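Local coordinates for Dna-binding protein RAP1 (Saccharomyces cerevisiae, PDB 4BJT) that binds DNA as a repressor and activator of transcription and acts at telomeres, its C-terminal domain docking the Rap1-binding module of Rif1, at residues C[70-75]-C[146-151]. Numbering follows the deposited sequence.
Sequences PKIATT and NMFKDN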
ATOM      1  N   PRO C  70      -1.211   5.079 -16.084  1.00 19.93           N
ATOM      2  CA  PRO C  70      -0.306   6.126 -15.638  1.00 20.54           C
ATOM      3  C   PRO C  70       1.132   5.827 -16.021  1.00 21.64           C
ATOM      4  O   PRO C  70       1.488   4.663 -16.118  1.00 20.46           O
ATOM      5  CB  PRO C  70      -0.471   6.142 -14.115  1.00 22.64           C
ATOM      6  CG  PRO C  70      -1.194   4.985 -13.763  1.00 26.89           C
ATOM      7  CD  PRO C  70      -1.812   4.342 -14.954  1.00 21.23           C
ATOM      8  N   LYS C  71       1.956   6.870 -16.217  1.00 21.61           N
ATOM      9  CA  LYS C  71       3.362   6.708 -16.608  1.00 22.14           C
ATOM     10  C   LYS C  71       4.159   5.802 -15.662  1.00 22.69           C
ATOM     11  O   LYS C  71       5.009   5.019 -16.104  1.00 23.09           O
ATOM     12  CB  LYS C  71       4.050   8.080 -16.750  1.00 27.75           C
ATOM     13  CG  LYS C  71       5.403   8.036 -17.454  1.00 52.07           C
ATOM     14  CD  LYS C  71       6.159   9.378 -17.391  1.00 73.35           C
ATOM     15  CE  LYS C  71       5.378  10.564 -17.919  1.00 93.23           C
ATOM     16  NZ  LYS C  71       6.225  11.783 -18.030  1.00108.87           N
ATOM     17  N   ILE C  72       3.872   5.880 -14.366  1.00 19.63           N
ATOM     18  CA  ILE C  72       4.597   5.070 -13.382  1.00 17.87           C
ATOM     19  C   ILE C  72       4.247   3.572 -13.477  1.00 22.09           C
ATOM     20  O   ILE C  72       4.967   2.745 -12.916  1.00 22.07           O
ATOM     21  CB  ILE C  72       4.297   5.605 -11.963  1.00 20.06           C
ATOM     22  CG1 ILE C  72       5.305   5.100 -10.895  1.00 21.35           C
ATOM     23  CG2 ILE C  72       2.848   5.321 -11.544  1.00 19.93           C
ATOM     24  CD1 ILE C  72       6.717   5.565 -11.076  1.00 23.86           C
ATOM     25  N   ALA C  73       3.114   3.236 -14.128  1.00 18.48           N
ATOM     26  CA  ALA C  73       2.652   1.846 -14.199  1.00 18.23           C
ATOM     27  C   ALA C  73       3.320   1.155 -15.358  1.00 21.81           C
ATOM     28  O   ALA C  73       2.820   1.181 -16.474  1.00 23.83           O
ATOM     29  CB  ALA C  73       1.130   1.784 -14.335  1.00 18.60           C
ATOM     30  N   THR C  74       4.487   0.581 -15.113  1.00 18.66           N
ATOM     31  CA  THR C  74       5.287  -0.056 -16.128  1.00 18.54           C
ATOM     32  C   THR C  74       5.067  -1.564 -16.155  1.00 20.02           C
ATOM     33  O   THR C  74       4.549  -2.137 -15.194  1.00 18.63           O
ATOM     34  CB  THR C  74       6.762   0.259 -15.849  1.00 24.13           C
ATOM     35  OG1 THR C  74       7.029  -0.132 -14.510  1.00 27.95           O
ATOM     36  CG2 THR C  74       7.057   1.739 -15.942  1.00 23.74           C
ATOM     37  N   THR C  75       5.540  -2.216 -17.237  1.00 18.78           N
ATOM     38  CA  THR C  75       5.417  -3.679 -17.379  1.00 17.90           C
ATOM     39  C   THR C  75       6.288  -4.450 -16.395  1.00 22.75           C
ATOM     40  O   THR C  75       6.069  -5.656 -16.241  1.00 23.41           O
ATOM     41  CB  THR C  75       5.644  -4.134 -18.818  1.00 21.37           C
ATOM     42  OG1 THR C  75       7.005  -3.860 -19.197  1.00 25.10           O
ATOM     43  CG2 THR C  75       4.659  -3.508 -19.793  1.00 19.55           C
ATOM     44  N   ASN C 146      -2.051   7.292  -4.821  1.00 15.99           N
ATOM     45  CA  ASN C 146      -0.960   8.238  -4.603  1.00 17.14           C
ATOM     46  C   ASN C 146       0.230   7.944  -5.508  1.00 19.78           C
ATOM     47  O   ASN C 146       0.827   8.865  -6.045  1.00 19.92           O
ATOM     48  CB  ASN C 146      -0.597   8.311  -3.123  1.00 16.07           C
ATOM     49  CG  ASN C 146      -1.671   9.056  -2.369  1.00 18.11           C
ATOM     50  OD1 ASN C 146      -1.621  10.272  -2.244  1.00 20.09           O
ATOM     51  ND2 ASN C 146      -2.662   8.359  -1.906  1.00 17.28           N
ATOM     52  N   MET C 147       0.546   6.675  -5.736  1.00 17.03           N
ATOM     53  CA  MET C 147       1.585   6.282  -6.681  1.00 16.45           C
ATOM     54  C   MET C 147       1.275   6.856  -8.055  1.00 20.03           C
ATOM     55  O   MET C 147       2.126   7.460  -8.706  1.00 19.74           O
ATOM     56  CB  MET C 147       1.643   4.746  -6.754  1.00 18.18           C
ATOM     57  CG  MET C 147       2.616   4.214  -7.824  1.00 20.82           C
ATOM     58  SD  MET C 147       2.268   2.456  -8.038  1.00 24.14           S
ATOM     59  CE  MET C 147       3.401   1.971  -9.395  1.00 22.52           C
ATOM     60  N   PHE C 148       0.052   6.654  -8.502  1.00 18.22           N
ATOM     61  CA  PHE C 148      -0.347   7.109  -9.826  1.00 17.07           C
ATOM     62  C   PHE C 148      -0.433   8.620  -9.945  1.00 22.41           C
ATOM     63  O   PHE C 148       0.017   9.167 -10.960  1.00 23.92           O
ATOM     64  CB  PHE C 148      -1.689   6.506 -10.220  1.00 16.78           C
ATOM     65  CG  PHE C 148      -1.816   5.000 -10.301  1.00 15.70           C
ATOM     66  CD1 PHE C 148      -0.704   4.200 -10.516  1.00 17.36           C
ATOM     67  CD2 PHE C 148      -3.063   4.409 -10.430  1.00 19.93           C
ATOM     68  CE1 PHE C 148      -0.842   2.823 -10.694  1.00 18.53           C
ATOM     69  CE2 PHE C 148      -3.190   3.045 -10.615  1.00 20.19           C
ATOM     70  CZ  PHE C 148      -2.079   2.273 -10.805  1.00 18.77           C
ATOM     71  N   LYS C 149      -1.011   9.300  -8.941  1.00 20.87           N
ATOM     72  CA  LYS C 149      -1.122  10.758  -9.005  0.58 21.80           C
ATOM     73  C   LYS C 149       0.262  11.405  -8.964  1.00 28.63           C
ATOM     74  O   LYS C 149       0.519  12.329  -9.743  1.00 31.26           O
ATOM     75  CB  LYS C 149      -2.006  11.293  -7.861  0.58 23.02           C
ATOM     76  CG  LYS C 149      -2.379  12.774  -7.995  0.58 27.56           C
ATOM     77  CD  LYS C 149      -3.130  13.297  -6.768  0.58 33.00           C
ATOM     78  CE  LYS C 149      -3.310  14.794  -6.802  0.58 42.00           C
ATOM     79  NZ  LYS C 149      -4.200  15.265  -5.710  0.58 47.83           N
ATOM     80  N   ASP C 150       1.141  10.939  -8.070  1.00 26.37           N
ATOM     81  CA  ASP C 150       2.471  11.521  -7.871  1.00 27.79           C
ATOM     82  C   ASP C 150       3.503  11.051  -8.889  1.00 27.70           C
ATOM     83  O   ASP C 150       4.592  11.626  -8.926  1.00 27.51           O
ATOM     84  CB  ASP C 150       3.001  11.195  -6.463  1.00 30.23           C
ATOM     85  CG  ASP C 150       2.171  11.630  -5.257  1.00 48.46           C
ATOM     86  OD1 ASP C 150       1.369  12.579  -5.395  1.00 49.44           O
ATOM     87  OD2 ASP C 150       2.364  11.040  -4.163  1.00 55.84           O
ATOM     88  N   ASN C 151       3.223   9.975  -9.632  1.00 24.16           N
ATOM     89  CA  ASN C 151       4.195   9.413 -10.575  1.00 23.66           C
ATOM     90  C   ASN C 151       5.489   9.015  -9.846  1.00 27.62           C
ATOM     91  O   ASN C 151       6.590   9.315 -10.302  1.00 28.55           O
ATOM     92  CB  ASN C 151       4.469  10.435 -11.705  1.00 28.98           C
ATOM     93  CG  ASN C 151       5.316   9.911 -12.815  1.00 41.26           C
ATOM     94  OD1 ASN C 151       5.393   8.713 -13.023  1.00 37.10           O
ATOM     95  ND2 ASN C 151       6.069  10.795 -13.470  1.00 40.77           N
TER
HETATM   96  O   HOH W   1       2.210   8.198 -13.059  1.00 26.61           O
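P70 lies over one face of the F148 ring, its CG 3.6 Å from the ring centroid and 19° off the normal, which meets the definition of a CH-pi contact. At the ring's edge, near its plane, sits I72 CG2, 3.9 Å from F148 CD1, while A73 CB approaches obliquely. F148 also touches F82 of helix 80-83, so the ring packs against two parts of the fold. I72 packs against M147, F148 and N151, all at the end of helix 140-150. Its chi1 of -163°, with CG1 anti to the backbone N, places CG1 and CD1 toward M147 CE and the N151 backbone, CD1 lying 3.8 Å from N151 O, and leaves CG2 toward F148 and M147 CG, 3.9 Å from the latter. M147, extended throughout, brings CE to 4.0 Å from I72 CG1. Shortening I72 to an alanine would probably cost the contacts of CG2 with the F148 edge and M147 CG, of CG1 with M147 CE and of CD1 with the N151 backbone, leaving a gap there.

No direct hydrogen bond joins the segments; the polar link is a water. It accepts from I72 N (3.1 Å) and donates to F148 O and to N151 OD1, so three groups fix its place. The carboxamide of N151 reaches it from a residue with positive phi, the first to leave helical geometry after helix 140-150.

P70 to A73 form a type I turn, closed by A73 N to P70 O at 2.9 Å. The evidence thus describes a type I beta turn beginning at P70 and packed on the C-terminal end of a helix, joining the loop before helix 80-83 to helix 140-150 in the strand-free, helical Rap1 C-terminal domain.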